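Local coordinates for pyruvate kinase (Pseudomonas aeruginosa, PDB 6QXL), which probably catalyses the last step of glycolysis, moving the phosphate of phosphoenolpyruvate to ADP to give pyruvate and ATP, at residues 246-251 with 278-283; 10-15 with 33-38; 313-318 with 327-332. All blocks are in the same frame, centred on the assembly; numbering follows the deposited sequence.

Contact 1. Residues 246-251 with 278-283; sequences VARGDL and VITATQ. With MG (magnesium ion), chain N; MLI (malonate ion), chain O.
V246 pairs with T280 where neighbouring parallel strands of the TIM barrel, 243-247 and 277-281, run to their C-terminal ends, the side on which such barrels carry the active site. V246 N gives a nearly straight hydrogen bond to I279 O (2.7 Å, 170°), and V246 O takes a longer one from A281 N; the CG2 methyls of V246 and V278 meet at 4.2 Å. A247, at the N-cap of helix 248-255, lays CB against the malonate carbons. R248 turns back along 278-283, its chain bent at chi3 (-50°). R248 NE bonds to A281 O, which lies well out of the guanidinium plane, whereas R248 NH2 reaches T282 O in that plane at 3.0 Å. T280 CG2 sits over one face, toward its rim. D301 makes a salt bridge with NH2 and Q264 OE1 accepts from NH1, so the guanidinium is held against rotation. G249 N, against T282 CG2 at 3.4 Å, donates to malonate O7 at 2.7 Å; the helix start probably helps to balance the anion's charge. Malonate O6 and O8 chelate magnesium, which E223 and a water also bind, and D250 OD2 coordinates the metal at 2.3 Å.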
# COMPACT_ATOMS: atom_id res chain seq x y z
N VAL A 246 -25.44 16.25 -3.86
CA VAL A 246 -25.93 15.22 -2.97
C VAL A 246 -27.12 15.82 -2.23
O VAL A 246 -26.96 16.54 -1.26
CB VAL A 246 -24.84 14.72 -2.00
CG1 VAL A 246 -25.35 13.53 -1.20
CG2 VAL A 246 -23.59 14.31 -2.76
N ALA A 247 -28.30 15.52 -2.75
CA ALA A 247 -29.52 16.18 -2.29
C ALA A 247 -30.16 15.31 -1.21
O ALA A 247 -31.07 14.51 -1.48
CB ALA A 247 -30.46 16.39 -3.45
N ARG A 248 -29.70 15.48 0.02
CA ARG A 248 -29.94 14.46 1.02
C ARG A 248 -31.37 14.43 1.54
O ARG A 248 -31.79 13.41 2.05
CB ARG A 248 -28.96 14.59 2.17
CG ARG A 248 -27.53 14.42 1.70
CD ARG A 248 -26.53 14.50 2.82
NE ARG A 248 -26.73 15.66 3.66
CZ ARG A 248 -25.97 15.94 4.73
NH1 ARG A 248 -24.96 15.15 5.06
NH2 ARG A 248 -26.22 17.02 5.46
N GLY A 249 -32.09 15.54 1.40
CA GLY A 249 -33.51 15.59 1.78
C GLY A 249 -34.32 14.58 0.97
O GLY A 249 -34.78 13.56 1.50
N ASP A 250 -34.48 14.82 -0.31
CA ASP A 250 -35.27 13.91 -1.12
C ASP A 250 -34.62 12.54 -1.25
O ASP A 250 -35.32 11.52 -1.25
CB ASP A 250 -35.57 14.50 -2.49
CG ASP A 250 -36.66 15.56 -2.44
OD1 ASP A 250 -37.75 15.24 -1.92
OD2 ASP A 250 -36.44 16.69 -2.96
N LEU A 251 -33.29 12.49 -1.33
CA LEU A 251 -32.60 11.22 -1.48
C LEU A 251 -32.85 10.32 -0.27
O LEU A 251 -33.08 9.12 -0.42
CB LEU A 251 -31.11 11.42 -1.71
CG LEU A 251 -30.29 10.15 -1.99
CD1 LEU A 251 -30.68 9.43 -3.27
CD2 LEU A 251 -28.83 10.55 -2.05
N VAL A 278 -18.82 18.74 -7.20
CA VAL A 278 -19.84 18.15 -6.35
C VAL A 278 -20.19 19.01 -5.15
O VAL A 278 -19.30 19.53 -4.48
CB VAL A 278 -19.46 16.71 -5.93
CG1 VAL A 278 -18.14 16.66 -5.18
CG2 VAL A 278 -20.55 16.08 -5.08
N ILE A 279 -21.48 19.14 -4.89
CA ILE A 279 -22.04 19.89 -3.77
C ILE A 279 -22.73 18.93 -2.78
O ILE A 279 -23.47 18.04 -3.18
CB ILE A 279 -23.12 20.86 -4.26
CG1 ILE A 279 -22.58 21.82 -5.32
CG2 ILE A 279 -23.73 21.65 -3.11
CD1 ILE A 279 -23.70 22.44 -6.15
N THR A 280 -22.49 19.13 -1.48
CA THR A 280 -23.21 18.39 -0.43
C THR A 280 -24.26 19.32 0.18
O THR A 280 -23.95 20.47 0.49
CB THR A 280 -22.25 17.90 0.66
OG1 THR A 280 -21.26 17.05 0.07
CG2 THR A 280 -22.97 17.10 1.72
N ALA A 281 -25.49 18.83 0.35
CA ALA A 281 -26.61 19.71 0.73
C ALA A 281 -27.57 19.13 1.75
O ALA A 281 -27.61 17.92 1.97
CB ALA A 281 -27.39 20.12 -0.50
N THR A 282 -28.36 20.03 2.34
CA THR A 282 -29.57 19.76 3.09
C THR A 282 -29.38 19.46 4.58
O THR A 282 -28.86 18.42 4.97
CB THR A 282 -30.42 18.69 2.39
OG1 THR A 282 -30.64 19.10 1.03
CG2 THR A 282 -31.75 18.54 3.05
N GLN A 283 -29.85 20.40 5.41
CA GLN A 283 -29.87 20.29 6.86
C GLN A 283 -28.50 20.22 7.47
O GLN A 283 -28.34 19.72 8.58
CB GLN A 283 -30.72 19.11 7.33
CG GLN A 283 -32.13 19.05 6.76
CD GLN A 283 -33.04 18.13 7.58
OE1 GLN A 283 -32.94 16.91 7.51
NE2 GLN A 283 -33.90 18.73 8.41
MG MG N . -34.69 18.09 -3.19
C1 MLI O . -32.02 19.41 -1.88
C2 MLI O . -32.70 18.19 -1.27
C3 MLI O . -32.97 20.32 -2.59
O6 MLI O . -33.70 17.65 -1.80
O7 MLI O . -32.22 17.73 -0.24
O8 MLI O . -33.65 19.80 -3.49
O9 MLI O . -33.07 21.51 -2.21
O HOH W 1 -36.37 19.14 -1.53

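Contact 2. Residues 10-15 with 33-38; sequences ATLGPA and ARLNFS
The R34 guanidinium meets T11 at its edge: T11 OG1 lies only 3° out of the plane and accepts from R34 NH1 at 2.8 Å, with an N-H...O angle of 160°. Over one face, displaced toward the rim, stands N36 CB from two residues along the same strand. The other flat group, the F37 ring, has L35 O above its centre and forms an edge-to-face pair with H45. T11 and R34 sit on the first two strands of the TIM barrel, 7-11 and 32-36, which with helix 19-28 make a beta-alpha-beta unit; F37 follows just beyond the second. The strands are parallel, A10 beside A33 and T11 beside R34. R34 N bonds to A10 O at 2.9 Å, and L12 N to R34 O at 3.0 Å. R34 runs extended as far as NE past the T11 side chain, and a turn at chi4 (-92°) swings NH1 back to the hydroxyl, whose oxygen is also hydrogen-bonded to L315 O. D68 makes a salt bridge with R34 NE, so the guanidinium is held from two directions, and its NH2 comes close to the malonate of the active site. T11 CG2 rests 3.4 Å from R34 NH1. L12 and L35 both face helix 42-58, and helix 19-28 also covers L12. There L12 CD1 touches both A33 CB, at 4.0 Å, and L35 CD2, at 3.7 Å.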
# COMPACT_ATOMS: atom_id res chain seq x y z
N ALA A 10 -25.23 29.36 -0.70
CA ALA A 10 -26.25 29.90 0.19
C ALA A 10 -27.52 30.14 -0.60
O ALA A 10 -27.51 30.86 -1.60
CB ALA A 10 -25.78 31.19 0.83
N THR A 11 -28.61 29.51 -0.16
CA THR A 11 -29.90 29.73 -0.80
C THR A 11 -30.47 31.06 -0.33
O THR A 11 -30.42 31.37 0.86
CB THR A 11 -30.88 28.60 -0.47
OG1 THR A 11 -30.38 27.37 -0.99
CG2 THR A 11 -32.20 28.88 -1.12
N LEU A 12 -31.02 31.82 -1.26
CA LEU A 12 -31.67 33.10 -0.92
C LEU A 12 -33.16 32.93 -0.72
O LEU A 12 -33.80 32.02 -1.26
CB LEU A 12 -31.42 34.14 -2.00
CG LEU A 12 -29.94 34.35 -2.32
CD1 LEU A 12 -29.83 35.42 -3.39
CD2 LEU A 12 -29.12 34.68 -1.07
N GLY A 13 -33.71 33.83 0.08
CA GLY A 13 -35.14 33.84 0.38
C GLY A 13 -35.54 35.04 1.22
O GLY A 13 -34.77 35.99 1.37
N PRO A 14 -36.74 35.00 1.82
CA PRO A 14 -37.24 36.11 2.64
C PRO A 14 -36.24 36.67 3.66
O PRO A 14 -36.16 37.87 3.82
CB PRO A 14 -38.42 35.50 3.36
CG PRO A 14 -38.90 34.42 2.45
CD PRO A 14 -37.74 33.93 1.66
N ALA A 15 -35.47 35.81 4.30
CA ALA A 15 -34.50 36.26 5.31
C ALA A 15 -33.24 36.88 4.70
O ALA A 15 -32.45 37.47 5.42
CB ALA A 15 -34.11 35.10 6.21
N ALA A 33 -24.76 31.85 -4.81
CA ALA A 33 -26.10 32.12 -4.36
C ALA A 33 -27.05 31.24 -5.16
O ALA A 33 -27.00 31.24 -6.40
CB ALA A 33 -26.44 33.59 -4.57
N ARG A 34 -27.90 30.50 -4.45
CA ARG A 34 -28.85 29.60 -5.08
C ARG A 34 -30.22 30.28 -5.09
O ARG A 34 -30.69 30.77 -4.06
CB ARG A 34 -28.91 28.27 -4.31
CG ARG A 34 -30.06 27.34 -4.68
CD ARG A 34 -29.83 25.99 -4.02
NE ARG A 34 -30.98 25.09 -4.22
CZ ARG A 34 -32.02 24.95 -3.39
NH1 ARG A 34 -32.11 25.63 -2.26
NH2 ARG A 34 -32.98 24.11 -3.71
N LEU A 35 -30.85 30.28 -6.25
CA LEU A 35 -32.16 30.85 -6.43
C LEU A 35 -33.08 29.68 -6.67
O LEU A 35 -33.01 29.02 -7.72
CB LEU A 35 -32.18 31.80 -7.63
CG LEU A 35 -31.05 32.83 -7.69
CD1 LEU A 35 -31.28 33.70 -8.93
CD2 LEU A 35 -30.98 33.72 -6.47
N ASN A 36 -33.94 29.39 -5.69
CA ASN A 36 -34.81 28.23 -5.77
C ASN A 36 -36.08 28.62 -6.49
O ASN A 36 -36.88 29.36 -5.96
CB ASN A 36 -35.08 27.69 -4.36
CG ASN A 36 -35.92 26.44 -4.35
OD1 ASN A 36 -36.19 25.84 -5.40
ND2 ASN A 36 -36.35 26.05 -3.18
N PHE A 37 -36.26 28.11 -7.70
CA PHE A 37 -37.43 28.48 -8.49
C PHE A 37 -38.73 27.88 -7.98
O PHE A 37 -39.78 28.28 -8.43
CB PHE A 37 -37.25 28.13 -9.98
CG PHE A 37 -36.20 28.94 -10.69
CD1 PHE A 37 -36.15 30.33 -10.56
CD2 PHE A 37 -35.27 28.32 -11.50
CE1 PHE A 37 -35.19 31.08 -11.23
CE2 PHE A 37 -34.30 29.06 -12.18
CZ PHE A 37 -34.26 30.44 -12.05
N SER A 38 -38.67 26.94 -7.04
CA SER A 38 -39.91 26.44 -6.42
C SER A 38 -40.73 27.56 -5.76
O SER A 38 -41.93 27.44 -5.66
CB SER A 38 -39.59 25.40 -5.34
OG SER A 38 -38.86 24.32 -5.87

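Contact 3. Residues 313-318 with 327-332; sequences VMLSAE and EAVKAM
M332 is the largest knob of the contact, its sulfur and terminal methyl pressed into the hollow between V313 and L315, two residues apart on the strand. M332 SD touches V313 CG2 at 3.6 Å, while M332 CE curls over L315 CD2, also at 3.6 Å, and comes within 3.8 Å of M314 O. The chain leaves the helix straight, CG anti to the backbone N (chi1 180°), and bends only at its last torsion (-97°), which turns CE aside, across the strand, toward L315 CD2 and M314 O. V313 and L315 run the other way past it, so flank meets flank. L315 answers with a knob of its own: L315 CD1 enters the shallow dip over A328, with A328 CB at 4.0 Å, and is bounded on one side by V329 CG2 at 3.7 Å. Here a TIM-barrel strand backs onto a helix on the outside of the barrel, 313-315 nearly antiparallel to 327-332 (164°), with axes 10.1 Å apart at closest approach. M314 points the opposite way, inward, where its side chain lies about 4 Å from the bound malonate at the nearest atoms. V329 continues the apolar layer toward L25 and A28 of helix 19-28, and M332 toward I8 of strand 7-11. Past L315 in the chain, at the start of helix 317-320, E318 CB abuts A328 CB. Its carboxylate turns back to the strand end: E318 OE2 accepts from S316 N at 2.9 Å, met from above its plane, and OE1 accepts from M285 N.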
# COMPACT_ATOMS: atom_id res chain seq x y z
N VAL A 313 -20.37 23.02 0.21
CA VAL A 313 -21.42 22.69 1.14
C VAL A 313 -22.48 23.76 0.99
O VAL A 313 -22.17 24.90 0.65
CB VAL A 313 -20.88 22.65 2.58
CG1 VAL A 313 -20.04 21.40 2.76
CG2 VAL A 313 -20.05 23.87 2.90
N MET A 314 -23.73 23.39 1.24
CA MET A 314 -24.88 24.23 0.95
C MET A 314 -25.71 24.53 2.21
O MET A 314 -25.78 23.72 3.14
CB MET A 314 -25.77 23.57 -0.10
CG MET A 314 -26.85 24.45 -0.70
SD MET A 314 -27.51 23.74 -2.24
CE MET A 314 -29.15 23.23 -1.70
N LEU A 315 -26.32 25.71 2.21
CA LEU A 315 -27.34 26.09 3.17
C LEU A 315 -28.65 26.28 2.42
O LEU A 315 -28.66 26.85 1.33
CB LEU A 315 -26.97 27.40 3.85
CG LEU A 315 -25.71 27.38 4.70
CD1 LEU A 315 -25.33 28.79 5.16
CD2 LEU A 315 -25.90 26.46 5.88
N SER A 316 -29.77 25.83 3.01
CA SER A 316 -31.07 26.10 2.39
C SER A 316 -31.97 27.01 3.22
O SER A 316 -32.02 28.21 2.96
CB SER A 316 -31.77 24.81 2.05
OG SER A 316 -30.97 24.09 1.16
N ALA A 317 -32.61 26.50 4.25
CA ALA A 317 -33.49 27.33 5.05
C ALA A 317 -32.63 28.15 5.99
O ALA A 317 -33.02 29.25 6.36
CB ALA A 317 -34.49 26.51 5.84
N GLU A 318 -31.46 27.64 6.36
CA GLU A 318 -30.58 28.35 7.29
C GLU A 318 -30.30 29.76 6.78
O GLU A 318 -30.33 30.72 7.56
CB GLU A 318 -29.26 27.59 7.49
CG GLU A 318 -29.37 26.12 7.95
CD GLU A 318 -29.35 25.10 6.80
OE1 GLU A 318 -28.62 24.09 6.90
OE2 GLU A 318 -30.07 25.31 5.80
N GLU A 327 -24.84 34.44 10.41
CA GLU A 327 -24.10 33.65 11.40
C GLU A 327 -23.91 32.21 10.92
O GLU A 327 -22.87 31.60 11.19
CB GLU A 327 -24.79 33.69 12.75
CG GLU A 327 -24.88 35.10 13.36
CD GLU A 327 -26.08 35.96 12.94
OE1 GLU A 327 -26.81 35.67 11.95
OE2 GLU A 327 -26.32 36.96 13.63
N ALA A 328 -24.89 31.67 10.18
CA ALA A 328 -24.76 30.35 9.60
C ALA A 328 -23.60 30.28 8.61
O ALA A 328 -22.76 29.38 8.71
CB ALA A 328 -26.06 29.92 8.94
N VAL A 329 -23.53 31.23 7.70
CA VAL A 329 -22.44 31.27 6.73
C VAL A 329 -21.10 31.39 7.45
O VAL A 329 -20.16 30.66 7.15
CB VAL A 329 -22.63 32.42 5.73
CG1 VAL A 329 -21.34 32.67 4.92
CG2 VAL A 329 -23.82 32.15 4.82
N LYS A 330 -21.01 32.29 8.42
CA LYS A 330 -19.77 32.45 9.18
C LYS A 330 -19.35 31.15 9.86
O LYS A 330 -18.19 30.75 9.78
CB LYS A 330 -19.89 33.56 10.22
CG LYS A 330 -19.92 34.94 9.62
CD LYS A 330 -19.71 36.03 10.68
CE LYS A 330 -19.90 37.42 10.08
NZ LYS A 330 -20.19 38.44 11.14
N ALA A 331 -20.31 30.47 10.48
CA ALA A 331 -20.01 29.23 11.19
C ALA A 331 -19.55 28.15 10.21
O ALA A 331 -18.54 27.48 10.44
CB ALA A 331 -21.22 28.75 11.97
N MET A 332 -20.28 28.00 9.12
CA MET A 332 -19.93 27.03 8.11
C MET A 332 -18.52 27.27 7.58
O MET A 332 -17.72 26.33 7.48
CB MET A 332 -20.98 27.07 7.00
CG MET A 332 -20.76 26.10 5.88
SD MET A 332 -22.21 25.94 4.87
CE MET A 332 -22.94 24.46 5.59

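From the N terminus, contact 2 comes first, closing a loop of 17 residues through helix 19-28; contact 1 closes a longer one of 26, mostly helical; contact 3 closes the shortest, eight residues holding the end of helix 317-320 and the start of 325-340. They follow in series, none nested or crossing. Contacts 1 and 2 join neighbouring strands of the barrel wall, while contact 3 joins strand to outer helix. Strand 312-315 lies between 277-281 and 7-11, so contact 3 touches both others: M314 packs on I279, T280 and A281, and on R34, while S316 lies against T11. Contacts 1 and 2 stay about 7 Å apart at nearest atoms.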